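Local coordinates for protein putative acetamidase/formamidase (PDB 5UBU) that probably hydrolyses carbon-nitrogen bonds of linear amides other than peptides, and binds sodium ions, at residues B[15-20]-B[247-252]; B[100-105]-B[207-212]; B[62-67]-B[82-87]; B[219-224]-B[235-240]; B[279-284]-B[321-326]. All blocks are in the same frame, centred on the assembly; numbering follows the deposited sequence.

Interaction 1: residues B[15-20]-B[247-252]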
# COMPACT_ATOMS: atom_id res chain seq x y z
N ARG B 15 2.75 -38.70 -2.06
CA ARG B 15 2.67 -38.63 -0.59
C ARG B 15 1.27 -38.79 -0.01
O ARG B 15 1.13 -38.93 1.20
CB ARG B 15 3.27 -37.31 -0.12
CG ARG B 15 4.73 -37.12 -0.50
CD ARG B 15 5.25 -35.80 0.04
NE ARG B 15 5.27 -35.78 1.50
CZ ARG B 15 5.60 -34.72 2.24
NH1 ARG B 15 5.59 -34.81 3.57
NH2 ARG B 15 5.94 -33.57 1.65
N GLY B 16 0.24 -38.77 -0.85
CA GLY B 16 -1.14 -38.93 -0.38
C GLY B 16 -1.37 -40.34 0.14
O GLY B 16 -1.00 -41.33 -0.52
N VAL B 17 -1.96 -40.44 1.33
CA VAL B 17 -2.23 -41.74 1.95
C VAL B 17 -3.29 -42.55 1.21
O VAL B 17 -3.28 -43.79 1.28
CB VAL B 17 -2.62 -41.60 3.45
CG1 VAL B 17 -1.49 -40.96 4.24
CG2 VAL B 17 -3.92 -40.83 3.64
N GLY B 18 -4.18 -41.86 0.50
CA GLY B 18 -5.26 -42.51 -0.24
C GLY B 18 -4.91 -42.99 -1.64
O GLY B 18 -5.76 -43.54 -2.34
N ALA B 19 -3.65 -42.78 -2.06
CA ALA B 19 -3.22 -43.21 -3.37
C ALA B 19 -3.41 -44.74 -3.47
O ALA B 19 -3.08 -45.53 -2.56
CB ALA B 19 -1.77 -42.84 -3.64
N GLY B 20 -3.99 -45.13 -4.58
CA GLY B 20 -4.24 -46.57 -4.84
C GLY B 20 -5.61 -47.10 -4.45
O GLY B 20 -5.99 -48.18 -4.91
N LEU B 247 -5.00 -36.78 1.45
CA LEU B 247 -4.35 -36.23 2.63
C LEU B 247 -2.87 -36.54 2.68
O LEU B 247 -2.46 -37.69 2.51
CB LEU B 247 -5.01 -36.86 3.86
CG LEU B 247 -4.56 -36.43 5.26
CD1 LEU B 247 -4.89 -34.98 5.50
CD2 LEU B 247 -5.22 -37.31 6.29
N ILE B 248 -2.06 -35.50 2.90
CA ILE B 248 -0.61 -35.62 3.02
C ILE B 248 -0.31 -35.36 4.49
O ILE B 248 -0.65 -34.32 5.03
CB ILE B 248 0.15 -34.62 2.12
CG1 ILE B 248 -0.13 -34.92 0.64
CG2 ILE B 248 1.65 -34.71 2.39
CD1 ILE B 248 0.29 -33.82 -0.30
N LYS B 249 0.34 -36.32 5.13
CA LYS B 249 0.64 -36.23 6.55
C LYS B 249 1.89 -35.45 6.87
O LYS B 249 2.90 -35.55 6.18
CB LYS B 249 0.80 -37.64 7.13
CG LYS B 249 -0.40 -38.57 6.95
CD LYS B 249 -1.68 -38.12 7.66
CE LYS B 249 -1.54 -38.13 9.18
NZ LYS B 249 -2.82 -37.78 9.85
N ASN B 250 1.79 -34.65 7.93
CA ASN B 250 2.90 -33.89 8.48
C ASN B 250 3.76 -33.13 7.45
O ASN B 250 4.94 -33.41 7.28
CB ASN B 250 3.76 -34.88 9.31
CG ASN B 250 4.75 -34.20 10.22
OD1 ASN B 250 4.55 -33.08 10.68
ND2 ASN B 250 5.83 -34.92 10.52
N TRP B 251 3.13 -32.19 6.76
CA TRP B 251 3.79 -31.33 5.76
C TRP B 251 3.41 -29.91 6.15
O TRP B 251 2.31 -29.45 5.88
CB TRP B 251 3.37 -31.72 4.33
CG TRP B 251 4.02 -30.95 3.23
CD1 TRP B 251 5.31 -30.51 3.19
CD2 TRP B 251 3.47 -30.65 1.94
NE1 TRP B 251 5.57 -29.89 2.00
CE2 TRP B 251 4.46 -29.96 1.21
CE3 TRP B 251 2.22 -30.88 1.35
CZ2 TRP B 251 4.24 -29.49 -0.10
CZ3 TRP B 251 2.00 -30.40 0.05
CH2 TRP B 251 3.01 -29.72 -0.66
N GLN B 252 4.33 -29.23 6.83
CA GLN B 252 4.04 -27.90 7.39
C GLN B 252 4.03 -26.83 6.30
O GLN B 252 5.05 -26.60 5.65
CB GLN B 252 5.04 -27.56 8.52
CG GLN B 252 4.46 -26.69 9.64
CD GLN B 252 4.06 -25.27 9.29
OE1 GLN B 252 4.76 -24.53 8.60
NE2 GLN B 252 2.93 -24.86 9.83

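Interaction 2: residues B[100-105]-B[207-212]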
# COMPACT_ATOMS: atom_id res chain seq x y z
N ASP B 100 -1.10 -31.35 8.86
CA ASP B 100 -1.33 -32.09 7.61
C ASP B 100 -1.71 -31.12 6.49
O ASP B 100 -1.76 -29.90 6.69
CB ASP B 100 -2.43 -33.15 7.77
CG ASP B 100 -2.04 -34.28 8.72
OD1 ASP B 100 -0.84 -34.39 9.06
OD2 ASP B 100 -2.92 -35.08 9.11
N VAL B 101 -1.94 -31.69 5.31
CA VAL B 101 -2.32 -30.91 4.14
C VAL B 101 -3.40 -31.65 3.36
O VAL B 101 -3.30 -32.86 3.15
CB VAL B 101 -1.11 -30.69 3.22
CG1 VAL B 101 -1.53 -30.06 1.90
CG2 VAL B 101 -0.08 -29.82 3.90
N ILE B 102 -4.43 -30.91 2.95
CA ILE B 102 -5.50 -31.48 2.14
C ILE B 102 -5.13 -31.19 0.70
O ILE B 102 -4.86 -30.04 0.35
CB ILE B 102 -6.85 -30.81 2.42
CG1 ILE B 102 -7.26 -30.98 3.89
CG2 ILE B 102 -7.93 -31.37 1.50
CD1 ILE B 102 -7.45 -32.43 4.33
N ALA B 103 -5.11 -32.22 -0.13
CA ALA B 103 -4.82 -32.07 -1.55
C ALA B 103 -6.16 -32.15 -2.27
O ALA B 103 -6.87 -33.13 -2.12
CB ALA B 103 -3.88 -33.16 -2.04
N VAL B 104 -6.50 -31.11 -3.03
CA VAL B 104 -7.77 -31.09 -3.75
C VAL B 104 -7.51 -31.04 -5.25
O VAL B 104 -7.09 -30.02 -5.79
CB VAL B 104 -8.63 -29.87 -3.35
CG1 VAL B 104 -9.96 -29.89 -4.09
CG2 VAL B 104 -8.85 -29.85 -1.84
N TYR B 105 -7.75 -32.17 -5.91
CA TYR B 105 -7.58 -32.25 -7.36
C TYR B 105 -8.93 -32.06 -8.03
O TYR B 105 -9.85 -32.82 -7.79
CB TYR B 105 -6.95 -33.59 -7.77
CG TYR B 105 -6.97 -33.82 -9.26
CD1 TYR B 105 -6.29 -32.96 -10.12
CD2 TYR B 105 -7.64 -34.90 -9.82
CE1 TYR B 105 -6.32 -33.14 -11.50
CE2 TYR B 105 -7.66 -35.10 -11.20
CZ TYR B 105 -7.00 -34.22 -12.03
OH TYR B 105 -7.01 -34.39 -13.39
N LEU B 207 -3.79 -27.33 0.79
CA LEU B 207 -4.25 -26.44 1.86
C LEU B 207 -3.79 -26.93 3.24
O LEU B 207 -3.97 -28.11 3.56
CB LEU B 207 -5.78 -26.38 1.84
CG LEU B 207 -6.40 -25.82 0.55
CD1 LEU B 207 -7.91 -26.05 0.50
CD2 LEU B 207 -6.10 -24.33 0.41
N PRO B 208 -3.25 -26.03 4.08
CA PRO B 208 -2.76 -26.46 5.38
C PRO B 208 -3.85 -26.69 6.41
O PRO B 208 -4.63 -25.78 6.70
CB PRO B 208 -1.86 -25.29 5.82
CG PRO B 208 -2.23 -24.13 4.96
CD PRO B 208 -3.28 -24.57 3.99
N VAL B 209 -3.88 -27.89 6.98
CA VAL B 209 -4.86 -28.24 7.98
C VAL B 209 -4.50 -27.61 9.32
O VAL B 209 -3.34 -27.66 9.74
CB VAL B 209 -4.94 -29.78 8.17
CG1 VAL B 209 -5.96 -30.14 9.25
CG2 VAL B 209 -5.32 -30.45 6.86
N ARG B 210 -5.49 -27.01 9.97
CA ARG B 210 -5.32 -26.40 11.29
C ARG B 210 -6.46 -26.80 12.24
O ARG B 210 -6.39 -26.51 13.44
CB ARG B 210 -5.24 -24.87 11.18
CG ARG B 210 -4.04 -24.39 10.39
CD ARG B 210 -3.95 -22.87 10.39
NE ARG B 210 -2.83 -22.37 9.60
CZ ARG B 210 -2.86 -22.10 8.29
NH1 ARG B 210 -1.77 -21.64 7.69
NH2 ARG B 210 -3.96 -22.28 7.57
N ALA B 211 -7.48 -27.48 11.72
CA ALA B 211 -8.62 -27.95 12.52
C ALA B 211 -8.79 -29.45 12.30
O ALA B 211 -8.58 -29.94 11.18
CB ALA B 211 -9.88 -27.22 12.12
N PRO B 212 -9.16 -30.20 13.36
CA PRO B 212 -9.32 -31.64 13.18
C PRO B 212 -10.33 -31.96 12.08
O PRO B 212 -11.40 -31.36 12.04
CB PRO B 212 -9.82 -32.12 14.54
CG PRO B 212 -9.41 -31.07 15.51
CD PRO B 212 -9.44 -29.78 14.75

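Interaction 3: residues B[62-67]-B[82-87]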
# COMPACT_ATOMS: atom_id res chain seq x y z
N ASP B 62 -24.11 -20.24 -7.29
CA ASP B 62 -23.35 -19.07 -7.74
C ASP B 62 -23.05 -18.13 -6.57
O ASP B 62 -23.59 -18.30 -5.48
CB ASP B 62 -24.05 -18.36 -8.92
CG ASP B 62 -25.33 -17.59 -8.52
OD1 ASP B 62 -25.53 -17.27 -7.33
OD2 ASP B 62 -26.14 -17.23 -9.43
N ALA B 63 -22.20 -17.15 -6.81
CA ALA B 63 -21.80 -16.19 -5.79
C ALA B 63 -22.95 -15.39 -5.15
O ALA B 63 -22.79 -14.90 -4.03
CB ALA B 63 -20.79 -15.22 -6.37
N PHE B 64 -24.08 -15.29 -5.84
CA PHE B 64 -25.23 -14.53 -5.34
C PHE B 64 -26.33 -15.44 -4.77
O PHE B 64 -27.39 -14.96 -4.36
CB PHE B 64 -25.80 -13.67 -6.48
CG PHE B 64 -24.74 -12.98 -7.30
CD1 PHE B 64 -23.97 -11.97 -6.74
CD2 PHE B 64 -24.50 -13.36 -8.62
CE1 PHE B 64 -22.98 -11.34 -7.49
CE2 PHE B 64 -23.51 -12.73 -9.36
CZ PHE B 64 -22.75 -11.72 -8.79
N GLU B 65 -26.04 -16.74 -4.71
CA GLU B 65 -26.97 -17.77 -4.24
C GLU B 65 -28.31 -17.66 -4.99
O GLU B 65 -29.38 -17.70 -4.39
CB GLU B 65 -27.13 -17.74 -2.70
CG GLU B 65 -27.70 -19.04 -2.14
CD GLU B 65 -27.70 -19.14 -0.62
OE1 GLU B 65 -27.73 -20.29 -0.12
OE2 GLU B 65 -27.67 -18.10 0.06
N GLY B 66 -28.22 -17.51 -6.31
CA GLY B 66 -29.37 -17.40 -7.19
C GLY B 66 -30.25 -16.16 -7.04
O GLY B 66 -31.33 -16.09 -7.64
N ALA B 67 -29.80 -15.17 -6.27
CA ALA B 67 -30.59 -13.96 -6.03
C ALA B 67 -30.77 -13.09 -7.27
O ALA B 67 -31.72 -12.30 -7.34
CB ALA B 67 -29.99 -13.14 -4.91
N PRO B 82 -20.73 -8.32 3.20
CA PRO B 82 -19.96 -9.17 2.28
C PRO B 82 -20.57 -10.57 2.05
O PRO B 82 -19.83 -11.50 1.72
CB PRO B 82 -18.64 -9.31 3.02
CG PRO B 82 -19.04 -9.35 4.47
CD PRO B 82 -20.33 -8.55 4.60
N PHE B 83 -21.89 -10.71 2.19
CA PHE B 83 -22.54 -12.01 2.02
C PHE B 83 -22.67 -12.47 0.56
O PHE B 83 -23.73 -12.37 -0.05
CB PHE B 83 -23.91 -12.06 2.71
CG PHE B 83 -23.83 -11.85 4.20
CD1 PHE B 83 -23.66 -12.93 5.05
CD2 PHE B 83 -23.95 -10.57 4.76
CE1 PHE B 83 -23.60 -12.75 6.43
CE2 PHE B 83 -23.89 -10.39 6.13
CZ PHE B 83 -23.71 -11.47 6.97
N LEU B 84 -21.54 -12.94 0.03
CA LEU B 84 -21.44 -13.51 -1.30
C LEU B 84 -20.70 -14.83 -1.15
O LEU B 84 -20.11 -15.11 -0.10
CB LEU B 84 -20.66 -12.61 -2.26
CG LEU B 84 -21.25 -11.26 -2.71
CD1 LEU B 84 -20.28 -10.60 -3.69
CD2 LEU B 84 -22.62 -11.45 -3.37
N ASN B 85 -20.73 -15.64 -2.19
CA ASN B 85 -20.03 -16.92 -2.22
C ASN B 85 -20.55 -17.94 -1.19
O ASN B 85 -19.84 -18.30 -0.25
CB ASN B 85 -18.51 -16.72 -2.05
CG ASN B 85 -17.93 -15.72 -3.04
OD1 ASN B 85 -18.52 -15.44 -4.08
ND2 ASN B 85 -16.76 -15.19 -2.71
N PRO B 86 -21.80 -18.40 -1.35
CA PRO B 86 -22.33 -19.42 -0.46
C PRO B 86 -21.45 -20.66 -0.57
O PRO B 86 -21.17 -21.11 -1.68
CB PRO B 86 -23.73 -19.69 -1.02
CG PRO B 86 -23.66 -19.24 -2.44
CD PRO B 86 -22.79 -18.02 -2.37
N GLN B 87 -21.02 -21.20 0.57
CA GLN B 87 -20.10 -22.35 0.58
C GLN B 87 -20.67 -23.72 0.83
O GLN B 87 -21.55 -23.89 1.66
CB GLN B 87 -19.05 -22.12 1.69
CG GLN B 87 -18.18 -20.89 1.49
CD GLN B 87 -17.30 -21.01 0.26
OE1 GLN B 87 -16.52 -21.96 0.13
NE2 GLN B 87 -17.40 -20.02 -0.62

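Interaction 4: residues B[219-224]-B[235-240]. With NA (sodium ion), chain G; NA (sodium ion), chain H.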
# COMPACT_ATOMS: atom_id res chain seq x y z
N GLY B 219 -16.74 -23.52 -3.34
CA GLY B 219 -17.82 -22.71 -3.92
C GLY B 219 -17.34 -21.66 -4.88
O GLY B 219 -16.17 -21.64 -5.25
N ASP B 220 -18.26 -20.79 -5.29
CA ASP B 220 -17.96 -19.67 -6.19
C ASP B 220 -17.25 -20.12 -7.48
O ASP B 220 -16.10 -19.77 -7.73
CB ASP B 220 -17.15 -18.61 -5.43
CG ASP B 220 -16.88 -17.34 -6.24
OD1 ASP B 220 -17.68 -16.94 -7.12
OD2 ASP B 220 -15.85 -16.72 -5.94
N ALA B 221 -17.95 -20.90 -8.29
CA ALA B 221 -17.40 -21.36 -9.55
C ALA B 221 -17.43 -20.21 -10.56
O ALA B 221 -18.38 -19.41 -10.58
CB ALA B 221 -18.20 -22.54 -10.07
N HIS B 222 -16.38 -20.10 -11.38
CA HIS B 222 -16.30 -19.08 -12.42
C HIS B 222 -16.16 -19.75 -13.78
O HIS B 222 -15.38 -20.68 -13.92
CB HIS B 222 -15.09 -18.15 -12.27
CG HIS B 222 -15.10 -17.32 -11.04
ND1 HIS B 222 -13.94 -16.96 -10.39
CD2 HIS B 222 -16.11 -16.81 -10.31
CE1 HIS B 222 -14.24 -16.22 -9.33
NE2 HIS B 222 -15.55 -16.12 -9.26
N ALA B 223 -16.90 -19.26 -14.77
CA ALA B 223 -16.82 -19.82 -16.13
C ALA B 223 -15.56 -19.31 -16.82
O ALA B 223 -15.10 -19.91 -17.79
CB ALA B 223 -18.05 -19.44 -16.93
N CYS B 224 -15.04 -18.19 -16.33
CA CYS B 224 -13.82 -17.56 -16.84
C CYS B 224 -13.48 -16.42 -15.90
O CYS B 224 -14.33 -16.03 -15.10
CB CYS B 224 -14.05 -17.03 -18.26
SG CYS B 224 -15.52 -15.98 -18.42
N VAL B 235 -17.49 -14.41 -14.31
CA VAL B 235 -18.77 -14.93 -14.82
C VAL B 235 -19.14 -15.98 -13.78
O VAL B 235 -18.70 -17.12 -13.84
CB VAL B 235 -18.68 -15.50 -16.25
CG1 VAL B 235 -19.98 -16.21 -16.63
CG2 VAL B 235 -18.37 -14.38 -17.24
N GLU B 236 -19.95 -15.56 -12.81
CA GLU B 236 -20.39 -16.40 -11.70
C GLU B 236 -21.46 -17.39 -12.15
O GLU B 236 -22.44 -16.99 -12.80
CB GLU B 236 -21.02 -15.52 -10.62
CG GLU B 236 -20.20 -14.30 -10.19
CD GLU B 236 -18.88 -14.65 -9.56
OE1 GLU B 236 -18.00 -13.75 -9.52
OE2 GLU B 236 -18.70 -15.80 -9.10
N PHE B 237 -21.31 -18.67 -11.79
CA PHE B 237 -22.31 -19.67 -12.19
C PHE B 237 -22.41 -20.85 -11.22
O PHE B 237 -21.52 -21.08 -10.40
CB PHE B 237 -22.06 -20.16 -13.64
CG PHE B 237 -20.96 -21.19 -13.78
CD1 PHE B 237 -19.66 -20.89 -13.44
CD2 PHE B 237 -21.22 -22.43 -14.35
CE1 PHE B 237 -18.65 -21.84 -13.60
CE2 PHE B 237 -20.20 -23.37 -14.51
CZ PHE B 237 -18.92 -23.07 -14.14
N ALA B 238 -23.53 -21.56 -11.31
CA ALA B 238 -23.81 -22.74 -10.52
C ALA B 238 -23.17 -23.89 -11.30
O ALA B 238 -23.36 -23.98 -12.51
CB ALA B 238 -25.30 -22.94 -10.37
N SER B 239 -22.42 -24.76 -10.61
CA SER B 239 -21.71 -25.85 -11.29
C SER B 239 -21.78 -27.21 -10.64
O SER B 239 -22.21 -27.35 -9.49
CB SER B 239 -20.22 -25.52 -11.35
OG SER B 239 -19.61 -25.65 -10.06
N ILE B 240 -21.33 -28.20 -11.41
CA ILE B 240 -21.20 -29.58 -10.97
C ILE B 240 -19.69 -29.75 -10.98
O ILE B 240 -19.10 -30.04 -12.02
CB ILE B 240 -21.87 -30.59 -11.93
CG1 ILE B 240 -23.37 -30.29 -12.06
CG2 ILE B 240 -21.66 -32.01 -11.42
CD1 ILE B 240 -24.12 -31.20 -13.01
NA NA G . -17.02 -14.93 -7.89
NA NA H . -14.73 -14.82 -5.67
O HOH W 1 -20.91 -21.99 -8.09
O HOH W 2 -14.97 -11.92 -5.70

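Interaction 5: residues B[279-284]-B[321-326]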
# COMPACT_ATOMS: atom_id res chain seq x y z
N ILE B 279 4.77 -12.45 0.04
CA ILE B 279 4.34 -13.69 0.70
C ILE B 279 4.46 -14.88 -0.26
O ILE B 279 5.01 -15.92 0.11
CB ILE B 279 2.89 -13.55 1.20
CG1 ILE B 279 2.85 -12.63 2.41
CG2 ILE B 279 2.32 -14.90 1.61
CD1 ILE B 279 1.46 -12.19 2.81
N ALA B 280 3.95 -14.71 -1.47
CA ALA B 280 3.97 -15.77 -2.49
C ALA B 280 5.40 -16.12 -2.88
O ALA B 280 5.79 -17.30 -2.81
CB ALA B 280 3.18 -15.35 -3.71
N TYR B 281 6.17 -15.12 -3.29
CA TYR B 281 7.55 -15.39 -3.67
C TYR B 281 8.38 -15.98 -2.55
O TYR B 281 9.14 -16.91 -2.79
CB TYR B 281 8.26 -14.18 -4.28
CG TYR B 281 8.21 -14.11 -5.79
CD1 TYR B 281 8.78 -15.13 -6.55
CD2 TYR B 281 7.68 -13.01 -6.45
CE1 TYR B 281 8.77 -15.09 -7.94
CE2 TYR B 281 7.69 -12.95 -7.84
CZ TYR B 281 8.24 -14.00 -8.57
OH TYR B 281 8.24 -13.96 -9.95
N ARG B 282 8.23 -15.47 -1.33
CA ARG B 282 9.03 -15.99 -0.22
C ARG B 282 8.66 -17.45 0.07
O ARG B 282 9.53 -18.28 0.36
CB ARG B 282 8.88 -15.16 1.04
CG ARG B 282 9.99 -15.50 2.03
CD ARG B 282 9.94 -14.73 3.31
NE ARG B 282 8.85 -15.16 4.18
CZ ARG B 282 8.65 -14.70 5.41
NH1 ARG B 282 7.61 -15.15 6.11
NH2 ARG B 282 9.46 -13.80 5.95
N ASP B 283 7.36 -17.75 0.00
CA ASP B 283 6.89 -19.11 0.26
C ASP B 283 7.45 -20.04 -0.80
O ASP B 283 7.84 -21.17 -0.49
CB ASP B 283 5.38 -19.21 0.23
CG ASP B 283 4.89 -20.59 0.62
OD1 ASP B 283 5.07 -20.96 1.80
OD2 ASP B 283 4.32 -21.31 -0.23
N LEU B 284 7.48 -19.58 -2.06
CA LEU B 284 8.00 -20.38 -3.15
C LEU B 284 9.48 -20.70 -2.89
O LEU B 284 9.90 -21.85 -3.03
CB LEU B 284 7.83 -19.66 -4.49
CG LEU B 284 8.30 -20.39 -5.75
CD1 LEU B 284 7.63 -21.75 -5.86
CD2 LEU B 284 7.99 -19.56 -6.98
N VAL B 321 -2.22 -13.28 -4.92
CA VAL B 321 -1.18 -13.38 -5.93
C VAL B 321 -0.52 -14.75 -5.88
O VAL B 321 -0.27 -15.27 -4.80
CB VAL B 321 -0.09 -12.32 -5.66
CG1 VAL B 321 1.05 -12.44 -6.67
CG2 VAL B 321 -0.69 -10.91 -5.68
N GLY B 322 -0.23 -15.31 -7.05
CA GLY B 322 0.43 -16.61 -7.14
C GLY B 322 1.82 -16.46 -7.74
O GLY B 322 1.96 -15.84 -8.79
N ALA B 323 2.84 -16.99 -7.07
CA ALA B 323 4.22 -16.96 -7.57
C ALA B 323 4.53 -18.35 -8.12
O ALA B 323 4.49 -19.32 -7.38
CB ALA B 323 5.18 -16.58 -6.46
N MSE B 324 4.86 -18.43 -9.40
CA MSE B 324 5.12 -19.71 -10.05
C MSE B 324 6.51 -19.98 -10.52
O MSE B 324 7.32 -19.08 -10.65
CB MSE B 324 4.38 -19.67 -11.38
CG MSE B 324 2.95 -20.15 -11.31
SE MSE B 324 1.97 -19.18 -12.71
CE MSE B 324 2.43 -20.22 -14.32
N LEU B 325 6.77 -21.26 -10.78
CA LEU B 325 8.04 -21.72 -11.33
C LEU B 325 7.70 -22.93 -12.20
O LEU B 325 6.97 -23.82 -11.78
CB LEU B 325 9.05 -22.09 -10.26
CG LEU B 325 10.42 -22.52 -10.81
CD1 LEU B 325 11.08 -21.37 -11.55
CD2 LEU B 325 11.32 -23.03 -9.70
N ASN B 326 8.23 -22.94 -13.42
CA ASN B 326 7.98 -24.03 -14.36
C ASN B 326 8.68 -25.30 -13.86
O ASN B 326 9.83 -25.26 -13.47
CB ASN B 326 8.47 -23.61 -15.76
CG ASN B 326 8.12 -24.61 -16.83
OD1 ASN B 326 8.48 -25.80 -16.77
ND2 ASN B 326 7.45 -24.14 -17.86

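Interaction 1: residues B[15-20]-B[247-252]
Arg15 leaves the end of helix 11-15 and reaches across to Trp251, an example of one long side chain that spans much of a contact. Arg15 CB lies 4.0 Å from Ile248 CG2. With CG anti to the carbonyl carbon (chi1 -60°) and a later bend at chi3, the chain crosses Ile248 at about a right angle. Arg15 NE passes 3.9 Å from Ile248 CG2, and the same methyl lies over one face of the guanidinium, displaced toward its rim. At the branched end Arg15 NH1 is 3.8 Å from Lys249 O, too far for a hydrogen bond, and Asn250 O sits near the guanidinium plane at its edge. Arg15 NH2 finishes above the indole, 3.5 Å from Trp251 CD1, with Arg15 CZ over the face of the five-membered ring. The two planes are tilted by 55°, a cation-pi contact rather than a flat stack. Beside it, Val17 N donates a nearly straight bond (3.0 Å, 167°) to Leu247 O, and Val17 CG1 meets Lys249 CG at 3.8 Å. A type I beta turn from Gly16 to Ala19, entered straight from a helix, is thus fastened to the end of strand 239-248 in the large mixed sheet.

Interaction 2: residues B[100-105]-B[207-212]
Val209, Leu207 and Ile102 supply the backbone N-H groups that join these two segments, and these hydrogen bonds set the register. Ile102 and Leu207 exchange a reciprocal pair: Ile102 N reaches Leu207 O at 2.9 Å, and Leu207 N reaches Ile102 O at the same 2.9 Å. Both donors lie in the plane of the carbonyl they meet. A third bond, from Val209 N to Asp100 O (2.9 Å), is different, since its donor stands 42° out of the carbonyl plane, where strand 203-208 has already ended. A CA-H...O contact between Val101 CA and Leu207 O (3.3 Å) adds to the seam.

This is the antiparallel pairing of strands 101-111 and 203-208, neighbours inside the large mixed sheet. Ile102 with Leu207 is a hydrogen-bonded pair, Val101 with Pro208 a non-hydrogen-bonded one, and side chains alternate accordingly. Ile102 and Leu207 share the face packed against Leu173 and Val175 of strand 169-175; Val101 and Pro208 occupy the other, where Val101 touches Trp251.

Apolar contact is concentrated at Val209. Val209 CG2, anti to the carbonyl carbon, lies across Ile102, 3.6 Å from Ile102 CG1 and 3.9 Å from Ile102 CD1. Asp100 CB also touches Val209 CG2, at 4.1 Å.

The ionic chemistry points elsewhere. The Asp100 carboxylate turns away from Val209: OD2 forms a salt bridge with Lys249 and accepts from Glu97 N, while OD1 accepts from Asn250 N, so both oxygens of this buried group have partners.

Interaction 3: residues B[62-67]-B[82-87]
Ala63 O is approached by two groups of the facing loop: Asn85 N donates to it at 2.9 Å, in the carbonyl plane and on a lone pair, and Leu84 CA adds a CA-H...O contact to Ala63 O at 3.3 Å. Ala63 lies in a type I beta turn from Asp62 to Glu65, which overlaps a type I' turn from Phe64 to Ala67. Asp62 OD1 steadies this double turn by accepting an almost straight bond from Gly66 N (2.9 Å, 174°), met from above the carboxylate plane. Next to Ala63 O, Leu84 and Phe64 lie side by side and point the same way, with Leu84 CD2 3.7 Å from Phe64 CD1. Glu65, in turn, slides past Pro86 in the opposite direction; Glu65 CB is 3.8 Å from Pro86 CG, and the extended chain carries its carboxylate on to Arg61 and Tyr38. Ala63 CB faces Asn85 OD1, while Asn85 ND2 bonds to Ser184 O. The Asn85 side chain comes within about 4 Å of a bound sodium ion, so these loops form part of the wall beside the metal site. Next to Pro86, Gln87 NE2 donates to Asn85 O at 3.0 Å, arriving from above the carbonyl plane.

Interaction 4: residues B[219-224]-B[235-240]
A two-sodium site sits on the antiparallel pairing of strands 214-222 and 236-237, with Asp220, His222 and Glu236 as its ligands from the two segments. Asp220 bridges the ions. Asp220 OD1 and Asp220 OD2 lie 2.3 and 2.9 Å from the chain G sodium, and Asp220 OD2 also binds the chain H sodium at 2.2 Å. His222 NE2 reaches the chain G sodium at 2.3 Å. Glu236 grips that ion with its whole carboxylate, its chain bent at chi2 to come round: Glu236 OE1 and Glu236 OE2 are each 2.2 Å from the chain G sodium. The two carboxylate planes are nearly parallel, 20° apart, whereas the imidazole stands 75° to that of Glu236, whose OE2 lies in plane at the ring edge. Next to the ligands along the strands, Ala223 N bonds to Val235 O (2.9 Å). Phe237, its CG between backbone N and carbonyl carbon, folds over the neighbouring strand, placing Phe237 CE1 3.6 Å from Ala221 CB and one ring face under Ala223 CB. A water links Ala221 N with Phe237 O. Asn193 and Asp195, with another water, help complete the coordination of the chain H sodium, giving a carboxylate-bridged dinuclear metal site.

Interaction 5: residues B[279-284]-B[321-326]
The Tyr281 ring carries Ala323 CB over one face, 4.0 Å from the ring centroid and only 17° off the normal, a CH-pi contact. The methyl is displaced toward the rim on the side of CG and CD1, and Ala323 CB is 3.9 Å from Tyr281 CD1. Elsewhere the tyrosine packs on Leu303 and Val309, and its OH bonds to Asp227 O of the third subunit, so Tyr281 is packed at its face and hydrogen-bonded at its hydroxyl.

Ala323 is the hub of the contact. Ala323 CB also meets Ala280 CB at 3.6 Å, methyl against methyl, and Ala280 CB rests 3.6 Å from Val321 O. Small side chains at this point let the helix come down on the strand, and the axes of segments 279-284 and 321-326 approach to 7.0 Å. One turn further on, Leu284 takes over. Its CG is anti to the backbone N (chi1 -178°), which sends Leu284 CD2 along the strand to lie 3.5 Å from Ala323 O and 4.3 Å from Leu325 CB. This is a van der Waals interface of apolar side chains against one another and against strand carbonyls, without a cross-segment hydrogen bond, while polar side chains of the helix serve other neighbours: Asp283 forms a salt bridge with Arg257, and Arg282 one with Asp133 of the second subunit.

The segments run in broadly the same direction, 34° apart. Helix 273-291 belongs to the connection that leads from strand 263-270 to the parallel strand 308-313, with antiparallel strand 319-326 between them: alpha/beta packing of a crossover helix on one face of a mixed sheet.

Interactions 1, 2 and 5 lie on the large mixed sheet; interaction 4 pairs strands of the other mixed sheet and reaches the large one through the start of strand 239-248. Interactions 1 and 2 adjoin, sharing the Asp100-Lys249 salt bridge where strand 239-248 ends beside the start of strand 101-111; the first is partly exposed and mixes a cation-pi contact with one backbone bond, the second is buried strand pairing. Interactions 3 and 4 also touch, Asn85 and Ala63 lying against Asp220 and Glu236, so buried turns back the metal ligands. Interaction 5, also buried, stands apart with apolar helix-on-sheet packing, its centre about 25 Å from that of the metal-binding interaction 4.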